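Long-range contacts in uncharacterized protein MTH_862 (Methanothermobacter thermautotrophicus, PDB 2R47), which is of unknown function but belongs to an uncharacterised archaeal family, DUF2124, and forms a two-subunit assembly in the crystal: residues K13-E21 / Q43-D51; G100-K108 / A132-F140. All coordinates share one frame; numbering follows the deposited sequence. Where two conformers were deposited one is given.

Contact 1: residues K13-E21 / Q43-D51. With SO4 (sulfate ion), chain F.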
ATOM      1  N   LYS A  13      10.362  -2.253   6.432  1.00 17.08           N
ATOM      2  CA  LYS A  13      11.414  -1.222   6.658  1.00 18.59           C
ATOM      3  C   LYS A  13      12.531  -1.259   5.610  1.00 16.75           C
ATOM      4  O   LYS A  13      12.911  -0.211   5.076  1.00 16.41           O
ATOM      5  CB  LYS A  13      11.974  -1.298   8.092  1.00 18.34           C
ATOM      6  CG  LYS A  13      11.090  -0.584   9.118  1.00 20.41           C
ATOM      7  CD  LYS A  13      11.754  -0.585  10.507  1.00 22.55           C
ATOM      8  CE  LYS A  13      10.797  -1.098  11.536  1.00 29.67           C
ATOM      9  NZ  LYS A  13      10.608  -2.591  11.392  1.00 34.83           N
ATOM     10  N   GLU A  14      13.033  -2.449   5.281  1.00 17.89           N
ATOM     11  CA  GLU A  14      14.106  -2.571   4.282  1.00 17.59           C
ATOM     12  C   GLU A  14      13.610  -2.325   2.874  1.00 17.22           C
ATOM     13  O   GLU A  14      14.348  -1.864   2.043  1.00 16.62           O
ATOM     14  CB  GLU A  14      14.768  -3.946   4.361  1.00 18.42           C
ATOM     15  CG  GLU A  14      15.488  -4.182   5.730  1.00 18.76           C
ATOM     16  CD  GLU A  14      16.119  -5.546   5.856  1.00 20.23           C
ATOM     17  OE1 GLU A  14      16.505  -6.112   4.811  1.00 20.27           O
ATOM     18  OE2 GLU A  14      16.229  -6.061   7.007  1.00 19.58           O
ATOM     19  N   HIS A  15      12.360  -2.696   2.598  1.00 17.15           N
ATOM     20  CA  HIS A  15      11.749  -2.418   1.292  1.00 16.90           C
ATOM     21  C   HIS A  15      11.732  -0.904   1.017  1.00 16.91           C
ATOM     22  O   HIS A  15      12.204  -0.435  -0.052  1.00 17.46           O
ATOM     23  CB  HIS A  15      10.318  -2.967   1.284  1.00 15.10           C
ATOM     24  CG  HIS A  15       9.727  -3.102  -0.087  1.00 16.53           C
ATOM     25  ND1 HIS A  15       8.432  -3.505  -0.289  1.00 16.03           N
ATOM     26  CD2 HIS A  15      10.275  -2.938  -1.325  1.00 18.17           C
ATOM     27  CE1 HIS A  15       8.186  -3.568  -1.592  1.00 15.56           C
ATOM     28  NE2 HIS A  15       9.289  -3.212  -2.240  1.00 17.02           N
ATOM     29  N   LEU A  16      11.244  -0.128   1.988  1.00 15.75           N
ATOM     30  CA  LEU A  16      11.312   1.328   1.861  1.00 17.11           C
ATOM     31  C   LEU A  16      12.761   1.834   1.778  1.00 17.29           C
ATOM     32  O   LEU A  16      13.086   2.744   0.987  1.00 16.06           O
ATOM     33  CB  LEU A  16      10.582   2.009   3.047  1.00 15.92           C
ATOM     34  CG  LEU A  16       9.093   1.632   3.261  1.00 20.42           C
ATOM     35  CD1 LEU A  16       8.559   2.374   4.507  1.00 21.13           C
ATOM     36  CD2 LEU A  16       8.294   1.950   2.010  1.00 20.63           C
ATOM     37  N   GLY A  17      13.633   1.256   2.606  1.00 15.74           N
ATOM     38  CA  GLY A  17      15.048   1.670   2.623  1.00 16.21           C
ATOM     39  C   GLY A  17      15.810   1.511   1.320  1.00 16.00           C
ATOM     40  O   GLY A  17      16.555   2.426   0.905  1.00 16.79           O
ATOM     41  N   VAL A  18      15.638   0.369   0.652  1.00 16.69           N
ATOM     42  CA  VAL A  18      16.323   0.181  -0.651  1.00 16.21           C
ATOM     43  C   VAL A  18      15.773   1.146  -1.699  1.00 16.26           C
ATOM     44  O   VAL A  18      16.489   1.558  -2.604  1.00 15.77           O
ATOM     45  CB  VAL A  18      16.308  -1.273  -1.163  1.00 16.34           C
ATOM     46  CG1 VAL A  18      16.991  -2.198  -0.143  1.00 17.72           C
ATOM     47  CG2 VAL A  18      14.869  -1.752  -1.481  1.00 15.71           C
ATOM     48  N   PHE A  19      14.499   1.519  -1.576  1.00 16.27           N
ATOM     49  CA  PHE A  19      13.935   2.543  -2.463  1.00 15.71           C
ATOM     50  C   PHE A  19      14.584   3.898  -2.147  1.00 17.40           C
ATOM     51  O   PHE A  19      15.062   4.613  -3.067  1.00 17.85           O
ATOM     52  CB  PHE A  19      12.384   2.621  -2.345  1.00 16.83           C
ATOM     53  CG  PHE A  19      11.769   3.630  -3.315  1.00 15.87           C
ATOM     54  CD1 PHE A  19      11.739   3.364  -4.686  1.00 19.86           C
ATOM     55  CD2 PHE A  19      11.326   4.866  -2.849  1.00 18.04           C
ATOM     56  CE1 PHE A  19      11.221   4.326  -5.597  1.00 21.28           C
ATOM     57  CE2 PHE A  19      10.829   5.821  -3.747  1.00 16.75           C
ATOM     58  CZ  PHE A  19      10.734   5.524  -5.094  1.00 19.12           C
ATOM     59  N   ARG A  20      14.633   4.263  -0.868  1.00 16.42           N
ATOM     60  CA  ARG A  20      15.273   5.527  -0.495  1.00 18.13           C
ATOM     61  C   ARG A  20      16.688   5.623  -1.036  1.00 17.42           C
ATOM     62  O   ARG A  20      17.082   6.671  -1.504  1.00 18.06           O
ATOM     63  CB  ARG A  20      15.364   5.663   1.020  1.00 18.62           C
ATOM     64  CG  ARG A  20      14.029   5.941   1.653  1.00 19.03           C
ATOM     65  CD  ARG A  20      14.193   6.516   3.095  1.00 19.76           C
ATOM     66  NE  ARG A  20      12.953   6.234   3.813  1.00 22.07           N
ATOM     67  CZ  ARG A  20      12.731   5.158   4.559  1.00 25.44           C
ATOM     68  NH1 ARG A  20      13.701   4.273   4.785  1.00 23.55           N
ATOM     69  NH2 ARG A  20      11.523   4.989   5.129  1.00 24.66           N
ATOM     70  N   GLU A  21      17.423   4.513  -0.974  1.00 18.47           N
ATOM     71  CA  GLU A  21      18.791   4.439  -1.492  1.00 18.29           C
ATOM     72  C   GLU A  21      18.811   4.611  -3.002  1.00 18.39           C
ATOM     73  O   GLU A  21      19.655   5.365  -3.527  1.00 17.76           O
ATOM     74  CB  GLU A  21      19.379   3.072  -1.146  1.00 19.39           C
ATOM     75  CG  GLU A  21      19.693   2.916   0.311  1.00 18.74           C
ATOM     76  CD  GLU A  21      20.124   1.497   0.656  1.00 24.80           C
ATOM     77  OE1 GLU A  21      20.084   0.574  -0.202  1.00 25.04           O
ATOM     78  OE2 GLU A  21      20.504   1.302   1.821  1.00 26.69           O
ATOM     79  N   GLN A  43       1.622   5.714  -2.954  1.00 15.87           N
ATOM     80  CA  GLN A  43       1.497   6.550  -1.729  1.00 15.26           C
ATOM     81  C   GLN A  43       2.479   6.087  -0.658  1.00 16.47           C
ATOM     82  O   GLN A  43       3.075   6.905   0.059  1.00 18.64           O
ATOM     83  CB  GLN A  43       0.045   6.496  -1.196  1.00 15.51           C
ATOM     84  CG  GLN A  43      -0.847   7.313  -2.146  1.00 16.82           C
ATOM     85  CD  GLN A  43      -2.346   7.037  -2.017  1.00 22.09           C
ATOM     86  OE1 GLN A  43      -2.829   5.955  -2.253  1.00 26.92           O
ATOM     87  NE2 GLN A  43      -3.077   8.067  -1.736  1.00 25.09           N
ATOM     88  N   LEU A  44       2.674   4.781  -0.570  1.00 15.64           N
ATOM     89  CA  LEU A  44       3.586   4.200   0.428  1.00 16.31           C
ATOM     90  C   LEU A  44       5.012   4.619   0.170  1.00 15.92           C
ATOM     91  O   LEU A  44       5.731   5.078   1.080  1.00 16.32           O
ATOM     92  CB  LEU A  44       3.475   2.668   0.461  1.00 16.09           C
ATOM     93  CG  LEU A  44       4.446   1.996   1.457  1.00 18.03           C
ATOM     94  CD1 LEU A  44       4.128   2.407   2.905  1.00 18.64           C
ATOM     95  CD2 LEU A  44       4.396   0.508   1.283  1.00 19.06           C
ATOM     96  N   PHE A  45       5.443   4.486  -1.072  1.00 15.42           N
ATOM     97  CA  PHE A  45       6.845   4.802  -1.375  1.00 16.53           C
ATOM     98  C   PHE A  45       7.116   6.307  -1.440  1.00 16.54           C
ATOM     99  O   PHE A  45       8.210   6.764  -1.064  1.00 16.75           O
ATOM    100  CB  PHE A  45       7.317   4.027  -2.617  1.00 15.66           C
ATOM    101  CG  PHE A  45       7.547   2.573  -2.309  1.00 16.10           C
ATOM    102  CD1 PHE A  45       8.793   2.151  -1.847  1.00 17.65           C
ATOM    103  CD2 PHE A  45       6.498   1.654  -2.331  1.00 18.06           C
ATOM    104  CE1 PHE A  45       9.031   0.800  -1.522  1.00 17.94           C
ATOM    105  CE2 PHE A  45       6.710   0.321  -1.976  1.00 18.90           C
ATOM    106  CZ  PHE A  45       7.984  -0.105  -1.547  1.00 17.51           C
ATOM    107  N   ALA A  46       6.130   7.078  -1.884  1.00 15.60           N
ATOM    108  CA  ALA A  46       6.184   8.555  -1.757  1.00 15.76           C
ATOM    109  C   ALA A  46       6.349   9.013  -0.319  1.00 16.72           C
ATOM    110  O   ALA A  46       7.173   9.907  -0.023  1.00 15.74           O
ATOM    111  CB  ALA A  46       4.925   9.201  -2.378  1.00 16.15           C
ATOM    112  N   TYR A  47       5.599   8.407   0.596  1.00 15.69           N
ATOM    113  CA  TYR A  47       5.777   8.642   2.016  1.00 17.71           C
ATOM    114  C   TYR A  47       7.221   8.419   2.460  1.00 17.93           C
ATOM    115  O   TYR A  47       7.753   9.209   3.224  1.00 18.53           O
ATOM    116  CB  TYR A  47       4.848   7.764   2.897  1.00 19.45           C
ATOM    117  CG  TYR A  47       4.871   8.257   4.355  1.00 23.95           C
ATOM    118  CD1 TYR A  47       4.276   9.481   4.696  1.00 24.42           C
ATOM    119  CD2 TYR A  47       5.520   7.520   5.363  1.00 26.86           C
ATOM    120  CE1 TYR A  47       4.293   9.961   6.013  1.00 25.98           C
ATOM    121  CE2 TYR A  47       5.538   7.994   6.715  1.00 26.65           C
ATOM    122  CZ  TYR A  47       4.937   9.225   7.004  1.00 27.60           C
ATOM    123  OH  TYR A  47       4.951   9.756   8.313  1.00 30.47           O
ATOM    124  N   ALA A  48       7.847   7.352   2.002  1.00 17.46           N
ATOM    125  CA  ALA A  48       9.224   7.041   2.381  1.00 17.99           C
ATOM    126  C   ALA A  48      10.203   8.101   1.891  1.00 18.62           C
ATOM    127  O   ALA A  48      11.303   8.234   2.432  1.00 17.44           O
ATOM    128  CB  ALA A  48       9.610   5.641   1.816  1.00 17.17           C
ATOM    129  N   VAL A  49       9.839   8.789   0.802  1.00 18.61           N
ATOM    130  CA  VAL A  49      10.683   9.860   0.266  1.00 18.86           C
ATOM    131  C   VAL A  49       9.921  11.181   0.210  1.00 19.82           C
ATOM    132  O   VAL A  49      10.062  11.944  -0.745  1.00 18.29           O
ATOM    133  CB  VAL A  49      11.305   9.505  -1.109  1.00 18.48           C
ATOM    134  CG1 VAL A  49      12.244   8.298  -0.955  1.00 19.88           C
ATOM    135  CG2 VAL A  49      10.209   9.231  -2.200  1.00 14.69           C
ATOM    136  N   ARG A  50       9.202  11.493   1.295  1.00 19.58           N
ATOM    137  CA  ARG A  50       8.288  12.638   1.304  1.00 21.16           C
ATOM    138  C   ARG A  50       9.026  13.974   1.255  1.00 21.42           C
ATOM    139  O   ARG A  50       8.403  15.028   1.079  1.00 21.82           O
ATOM    140  CB  ARG A  50       7.390  12.579   2.541  1.00 21.82           C
ATOM    141  CG  ARG A  50       8.153  12.382   3.859  1.00 23.98           C
ATOM    142  CD  ARG A  50       7.153  12.319   5.013  1.00 26.83           C
ATOM    143  NE  ARG A  50       7.757  12.107   6.336  1.00 29.36           N
ATOM    144  CZ  ARG A  50       8.257  10.938   6.763  1.00 32.25           C
ATOM    145  NH1 ARG A  50       8.252   9.879   5.955  1.00 33.36           N
ATOM    146  NH2 ARG A  50       8.768  10.810   7.998  1.00 31.35           N
ATOM    147  N   ASP A  51      10.347  13.926   1.424  1.00 21.99           N
ATOM    148  CA  ASP A  51      11.200  15.108   1.231  1.00 23.37           C
ATOM    149  C   ASP A  51      11.267  15.585  -0.227  1.00 22.86           C
ATOM    150  O   ASP A  51      11.680  16.742  -0.537  1.00 22.39           O
ATOM    151  CB  ASP A  51      12.623  14.848   1.786  1.00 25.49           C
ATOM    152  CG  ASP A  51      13.288  13.575   1.220  1.00 28.88           C
ATOM    153  OD1 ASP A  51      12.800  12.451   1.422  1.00 31.61           O
ATOM    154  OD2 ASP A  51      14.363  13.711   0.602  1.00 35.95           O
TER
HETATM  155  S   SO4 F 701       9.582  -4.876   9.058  0.65 31.02           S
HETATM  156  O1  SO4 F 701       9.209  -4.800  10.476  0.65 32.11           O
HETATM  157  O2  SO4 F 701       8.277  -5.028   8.359  0.65 32.82           O
HETATM  158  O3  SO4 F 701      10.526  -5.961   8.851  0.65 32.99           O
HETATM  159  O4  SO4 F 701      10.226  -3.684   8.634  0.65 32.89           O

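Contact 2: residues G100-K108 / A132-F140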
ATOM      1  N   GLY A 100      -3.259  -3.328 -17.806  1.00 22.17           N
ATOM      2  CA  GLY A 100      -2.013  -2.599 -17.711  1.00 23.00           C
ATOM      3  C   GLY A 100      -2.084  -1.725 -18.958  1.00 22.78           C
ATOM      4  O   GLY A 100      -3.161  -1.494 -19.498  1.00 21.95           O
ATOM      5  N   SER A 101      -0.956  -1.238 -19.452  1.00 23.52           N
ATOM      6  CA  SER A 101      -0.983  -0.321 -20.609  1.00 23.00           C
ATOM      7  C   SER A 101      -0.216  -0.962 -21.734  1.00 23.26           C
ATOM      8  O   SER A 101       0.648  -1.786 -21.466  1.00 23.23           O
ATOM      9  CB  SER A 101      -0.340   1.003 -20.225  1.00 22.72           C
ATOM     10  OG  SER A 101      -0.985   1.536 -19.097  1.00 20.63           O
ATOM     11  N   ASP A 102      -0.496  -0.609 -22.987  1.00 24.40           N
ATOM     12  CA  ASP A 102       0.310  -1.237 -24.024  1.00 25.76           C
ATOM     13  C   ASP A 102       1.743  -0.676 -24.031  1.00 26.01           C
ATOM     14  O   ASP A 102       1.971   0.448 -23.589  1.00 24.68           O
ATOM     15  CB  ASP A 102      -0.413  -1.385 -25.385  1.00 26.50           C
ATOM     16  CG  ASP A 102      -0.411  -0.137 -26.222  1.00 28.16           C
ATOM     17  OD1 ASP A 102       0.260   0.848 -25.866  1.00 30.91           O
ATOM     18  OD2 ASP A 102      -1.091  -0.149 -27.277  1.00 32.83           O
ATOM     19  N   ILE A 103       2.700  -1.490 -24.468  1.00 26.78           N
ATOM     20  CA  ILE A 103       4.113  -1.134 -24.353  1.00 26.92           C
ATOM     21  C   ILE A 103       4.435   0.177 -25.056  1.00 27.04           C
ATOM     22  O   ILE A 103       5.268   0.939 -24.577  1.00 27.85           O
ATOM     23  CB  ILE A 103       5.056  -2.276 -24.851  1.00 26.90           C
ATOM     24  CG1 ILE A 103       6.485  -2.086 -24.312  1.00 27.94           C
ATOM     25  CG2 ILE A 103       5.022  -2.427 -26.398  1.00 27.80           C
ATOM     26  CD1 ILE A 103       6.618  -2.272 -22.797  1.00 26.09           C
ATOM     27  N   GLU A 104       3.769   0.452 -26.176  1.00 26.18           N
ATOM     28  CA  GLU A 104       4.053   1.710 -26.852  0.60 26.31           C
ATOM     29  C   GLU A 104       3.538   2.927 -26.084  1.00 25.44           C
ATOM     30  O   GLU A 104       4.194   3.970 -26.142  1.00 24.95           O
ATOM     31  CB  GLU A 104       3.615   1.712 -28.322  0.60 26.49           C
ATOM     32  CG  GLU A 104       4.429   0.755 -29.223  0.60 29.66           C
ATOM     33  CD  GLU A 104       5.946   1.013 -29.256  0.60 33.32           C
ATOM     34  OE1 GLU A 104       6.373   2.194 -29.303  0.60 34.95           O
ATOM     35  OE2 GLU A 104       6.709   0.013 -29.250  0.60 33.42           O
ATOM     36  N   ASP A 105       2.430   2.803 -25.340  1.00 24.29           N
ATOM     37  CA  ASP A 105       1.930   3.905 -24.507  1.00 24.99           C
ATOM     38  C   ASP A 105       2.868   4.112 -23.326  1.00 24.71           C
ATOM     39  O   ASP A 105       3.070   5.251 -22.863  1.00 23.14           O
ATOM     40  CB  ASP A 105       0.506   3.669 -23.998  1.00 25.37           C
ATOM     41  CG  ASP A 105      -0.556   3.794 -25.106  1.00 28.00           C
ATOM     42  OD1 ASP A 105      -0.419   4.614 -26.036  1.00 31.20           O
ATOM     43  OD2 ASP A 105      -1.535   3.040 -25.030  1.00 33.14           O
ATOM     44  N   VAL A 106       3.419   3.000 -22.838  1.00 24.21           N
ATOM     45  CA  VAL A 106       4.438   3.054 -21.765  1.00 23.93           C
ATOM     46  C   VAL A 106       5.713   3.747 -22.244  1.00 24.15           C
ATOM     47  O   VAL A 106       6.259   4.590 -21.544  1.00 23.24           O
ATOM     48  CB  VAL A 106       4.743   1.651 -21.152  1.00 24.13           C
ATOM     49  CG1 VAL A 106       5.919   1.731 -20.199  1.00 23.77           C
ATOM     50  CG2 VAL A 106       3.492   1.108 -20.396  1.00 23.61           C
ATOM     51  N   LYS A 107       6.190   3.405 -23.429  1.00 24.02           N
ATOM     52  CA  LYS A 107       7.391   4.051 -23.943  1.00 23.65           C
ATOM     53  C   LYS A 107       7.169   5.531 -24.207  1.00 23.70           C
ATOM     54  O   LYS A 107       8.101   6.337 -24.075  1.00 23.78           O
ATOM     55  CB  LYS A 107       7.886   3.367 -25.210  1.00 23.58           C
ATOM     56  CG  LYS A 107       8.388   1.972 -25.021  1.00 24.93           C
ATOM     57  CD  LYS A 107       8.660   1.449 -26.439  1.00 28.22           C
ATOM     58  CE  LYS A 107       9.157   0.066 -26.458  1.00 31.77           C
ATOM     59  NZ  LYS A 107       9.144  -0.419 -27.884  1.00 35.29           N
ATOM     60  N   LYS A 108       5.950   5.892 -24.608  1.00 23.72           N
ATOM     61  CA  LYS A 108       5.631   7.310 -24.825  1.00 23.31           C
ATOM     62  C   LYS A 108       5.630   8.035 -23.484  1.00 22.48           C
ATOM     63  O   LYS A 108       6.053   9.181 -23.395  1.00 22.80           O
ATOM     64  CB  LYS A 108       4.261   7.477 -25.480  1.00 23.39           C
ATOM     65  CG  LYS A 108       3.895   8.940 -25.708  1.00 26.09           C
ATOM     66  CD  LYS A 108       4.667   9.522 -26.897  1.00 32.71           C
ATOM     67  CE  LYS A 108       4.347  11.009 -27.117  1.00 38.26           C
ATOM     68  NZ  LYS A 108       2.921  11.336 -26.776  1.00 39.65           N
ATOM     69  N   ALA A 132       6.405 -10.408 -17.523  1.00 20.81           N
ATOM     70  CA  ALA A 132       5.712  -9.799 -18.642  1.00 20.86           C
ATOM     71  C   ALA A 132       6.611  -9.594 -19.887  1.00 19.92           C
ATOM     72  O   ALA A 132       6.145  -9.198 -20.961  1.00 20.37           O
ATOM     73  CB  ALA A 132       5.114  -8.470 -18.177  1.00 20.11           C
ATOM     74  N   GLY A 133       7.899  -9.872 -19.742  1.00 20.48           N
ATOM     75  CA  GLY A 133       8.879  -9.640 -20.808  1.00 21.00           C
ATOM     76  C   GLY A 133       9.481  -8.235 -20.785  1.00 21.44           C
ATOM     77  O   GLY A 133      10.264  -7.869 -21.684  1.00 20.93           O
ATOM     78  N   TRP A 134       9.149  -7.439 -19.752  1.00 21.22           N
ATOM     79  CA  TRP A 134       9.453  -6.006 -19.798  1.00 21.31           C
ATOM     80  C   TRP A 134      10.928  -5.680 -19.626  1.00 21.65           C
ATOM     81  O   TRP A 134      11.345  -4.566 -19.973  1.00 22.93           O
ATOM     82  CB  TRP A 134       8.560  -5.159 -18.862  1.00 20.85           C
ATOM     83  CG  TRP A 134       7.177  -4.899 -19.394  1.00 21.16           C
ATOM     84  CD1 TRP A 134       6.496  -5.651 -20.315  1.00 22.99           C
ATOM     85  CD2 TRP A 134       6.308  -3.816 -19.050  1.00 21.59           C
ATOM     86  NE1 TRP A 134       5.271  -5.123 -20.549  1.00 23.82           N
ATOM     87  CE2 TRP A 134       5.118  -3.991 -19.788  1.00 23.58           C
ATOM     88  CE3 TRP A 134       6.409  -2.727 -18.175  1.00 21.15           C
ATOM     89  CZ2 TRP A 134       4.024  -3.121 -19.674  1.00 23.59           C
ATOM     90  CZ3 TRP A 134       5.324  -1.832 -18.088  1.00 19.91           C
ATOM     91  CH2 TRP A 134       4.157  -2.048 -18.818  1.00 22.96           C
ATOM     92  N   TYR A 135      11.737  -6.627 -19.133  1.00 21.36           N
ATOM     93  CA  TYR A 135      13.180  -6.349 -19.033  1.00 22.44           C
ATOM     94  C   TYR A 135      13.795  -6.315 -20.419  1.00 23.91           C
ATOM     95  O   TYR A 135      14.815  -5.661 -20.628  1.00 24.34           O
ATOM     96  CB  TYR A 135      13.938  -7.387 -18.190  1.00 22.99           C
ATOM     97  CG  TYR A 135      13.655  -7.390 -16.687  1.00 21.67           C
ATOM     98  CD1 TYR A 135      12.833  -6.424 -16.091  1.00 20.55           C
ATOM     99  CD2 TYR A 135      14.249  -8.356 -15.868  1.00 22.91           C
ATOM    100  CE1 TYR A 135      12.588  -6.440 -14.702  1.00 21.11           C
ATOM    101  CE2 TYR A 135      14.038  -8.359 -14.488  1.00 20.44           C
ATOM    102  CZ  TYR A 135      13.186  -7.410 -13.919  1.00 20.78           C
ATOM    103  OH  TYR A 135      12.978  -7.436 -12.556  1.00 21.68           O
ATOM    104  N   GLU A 136      13.176  -7.038 -21.363  1.00 24.87           N
ATOM    105  CA  GLU A 136      13.647  -7.030 -22.757  1.00 26.23           C
ATOM    106  C   GLU A 136      13.051  -5.885 -23.579  1.00 26.73           C
ATOM    107  O   GLU A 136      13.658  -5.453 -24.546  1.00 28.53           O
ATOM    108  CB  GLU A 136      13.435  -8.393 -23.419  1.00 25.86           C
ATOM    109  CG  GLU A 136      14.129  -9.508 -22.642  1.00 28.04           C
ATOM    110  CD  GLU A 136      14.325 -10.776 -23.456  1.00 33.19           C
ATOM    111  OE1 GLU A 136      14.465 -10.677 -24.697  1.00 34.60           O
ATOM    112  OE2 GLU A 136      14.358 -11.872 -22.853  1.00 35.57           O
ATOM    113  N   LEU A 137      11.888  -5.386 -23.174  1.00 26.10           N
ATOM    114  CA  LEU A 137      11.151  -4.377 -23.931  1.00 25.94           C
ATOM    115  C   LEU A 137      11.496  -2.974 -23.498  1.00 26.03           C
ATOM    116  O   LEU A 137      11.349  -2.061 -24.292  1.00 26.20           O
ATOM    117  CB  LEU A 137       9.625  -4.573 -23.813  1.00 25.70           C
ATOM    118  CG  LEU A 137       9.052  -5.964 -24.172  1.00 25.72           C
ATOM    119  CD1 LEU A 137       7.574  -5.866 -24.109  1.00 26.35           C
ATOM    120  CD2 LEU A 137       9.484  -6.403 -25.529  1.00 27.15           C
ATOM    121  N   LEU A 138      11.897  -2.805 -22.226  1.00 25.31           N
ATOM    122  CA  LEU A 138      12.247  -1.476 -21.632  1.00 23.90           C
ATOM    123  C   LEU A 138      13.682  -1.495 -21.094  1.00 23.75           C
ATOM    124  O   LEU A 138      14.193  -2.539 -20.773  1.00 25.12           O
ATOM    125  CB  LEU A 138      11.310  -1.129 -20.471  1.00 23.33           C
ATOM    126  CG  LEU A 138       9.816  -1.005 -20.721  1.00 21.58           C
ATOM    127  CD1 LEU A 138       9.038  -0.645 -19.461  1.00 22.38           C
ATOM    128  CD2 LEU A 138       9.574   0.045 -21.817  1.00 24.56           C
ATOM    129  N   ASP A 139      14.330  -0.345 -20.984  1.00 23.54           N
ATOM    130  CA  ASP A 139      15.676  -0.269 -20.428  0.60 23.18           C
ATOM    131  C   ASP A 139      15.575   0.248 -18.979  1.00 22.53           C
ATOM    132  O   ASP A 139      15.758   1.462 -18.732  1.00 21.85           O
ATOM    133  CB  ASP A 139      16.534   0.667 -21.293  0.60 24.23           C
ATOM    134  CG  ASP A 139      17.955   0.837 -20.765  0.60 24.93           C
ATOM    135  OD1 ASP A 139      18.449  -0.035 -20.045  0.60 26.48           O
ATOM    136  OD2 ASP A 139      18.592   1.859 -21.083  0.60 28.68           O
ATOM    137  N   PHE A 140      15.232  -0.637 -18.043  1.00 20.67           N
ATOM    138  CA  PHE A 140      15.187  -0.230 -16.618  1.00 19.83           C
ATOM    139  C   PHE A 140      16.597   0.050 -16.080  1.00 19.98           C
ATOM    140  O   PHE A 140      17.523  -0.751 -16.311  1.00 19.65           O
ATOM    141  CB  PHE A 140      14.551  -1.327 -15.743  1.00 18.54           C
ATOM    142  CG  PHE A 140      13.081  -1.418 -15.857  1.00 17.21           C
ATOM    143  CD1 PHE A 140      12.260  -0.462 -15.260  1.00 18.64           C
ATOM    144  CD2 PHE A 140      12.493  -2.534 -16.482  1.00 19.09           C
ATOM    145  CE1 PHE A 140      10.841  -0.572 -15.329  1.00 17.18           C
ATOM    146  CE2 PHE A 140      11.106  -2.663 -16.556  1.00 17.04           C
ATOM    147  CZ  PHE A 140      10.269  -1.678 -15.982  1.00 17.85           C
TER

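Contact 1: residues K13-E21 / Q43-D51
The ring of Phe45 meets two other rings with its edge and a methyl group with one face. Its CZ points at the centre of the His15 ring face, 3.4 Å from NE2 of His15, and the two planes stand at 73°, an edge-to-face pair. A second edge-to-face pair presents the Phe45 edge to the face of Phe19, with planes at 76° and CD1 of Phe45 3.6 Å from CG of Phe19. Over one face of Phe45 lies Leu16 CD2, 4.0 Å from the ring centroid, a CH-pi contact. The same methyl also reaches Leu44 CG and Ala48 CB, so one methyl of Leu16 touches three side chains of the partner segment. His15 and Phe19, one turn apart, both hold CG anti to the backbone N, which sends both rings to the same partner. At the in-plane edge of Phe19 sits Val49 CG2, 3.8 Å from CE2 of Phe19. Arg20, which is exposed, lies at the margin of the contact: its extended chain brings NE to 2.9 Å from the backbone O of Ala48. That oxygen lies near the guanidinium plane, but the N-H...O bond is bent and the donor is tilted from the carbonyl plane. Away from the second segment, Lys13 N and NZ both donate to one sulfate oxygen, and Ile12 N binds the same ion. Phe19 and Phe45 also rest on Leu123 of strand 118-125. The axes of segments 13-21 and 43-48 approach to 9.7 Å and cross at -65°, sharing an aromatic cluster against the mixed sheet, as in a layered alpha/beta fold.

Contact 2: residues G100-K108 / A132-F140
Ile103 and Trp134 carry the close part of this contact. CD1 of Ile103 lies over one face of the indole, 3.9 Å from the centroid of the five-membered ring and 15° off its normal, which identifies a CH-pi contact. With CG1 anti to the backbone N (chi1 -161°), the longer branch of Ile103 is the one directed to the indole, and its terminal methyl also touches Leu137 CB and, at 3.9 Å, Leu138 CD2. Val106 adds a methyl at the far end of the indole, where its CG2 is 3.6 Å from Trp134 CH2. Its other methyl, CG1, meets Leu138 CD1 at 4.0 Å. Val106, Trp134 and Leu138 are buried; Val106 and Leu138 also rest on Leu90 of strand 88-91, and the Trp134 ring meets that of Phe129.

The contact joins the first turns of helix 103-113 to the short helix 134-137, two connections of the alpha/beta fold. Asp102 caps the first helix, its OD1 accepting from Asp105 N at 3.0 Å. Gly133, with positive phi, closes the preceding helix 128-131 in a Schellman motif and occupies the N-cap position of 134-137.

Toward solvent the packing thins. Leu137 is exposed, yet its CB and CD1 still border CG1 of Ile103. Lys107 lays its aliphatic chain along this margin, with CG 3.9 Å from Leu138 CD2 and CE near the backbone carbonyl of Leu137. The extended chain carries NZ on past Leu137, to a salt bridge with OE2 of Glu104 that is tentative, since Glu104 was modelled in two conformers and the bridge belongs to one of them.

Contacts 1 and 2 follow one another along the chain, the first closing before the second opens, and they lie on opposite sides of its centre. Their centres are 24 Å apart and their nearest atoms about 11 Å, so neither touches the other. The central sheet relates them: side chains of contact 1 rest on strand 118-125, those of contact 2 on its neighbour, strand 88-91. Contact 1 is buried and contact 2 only partly so. Each also reaches the second subunit, through His15 on Ile148 and Tyr135 on Leu153 of that subunit. The sulfate belongs to contact 1 and, being probably from the crystallisation liquor, identifies no functional site.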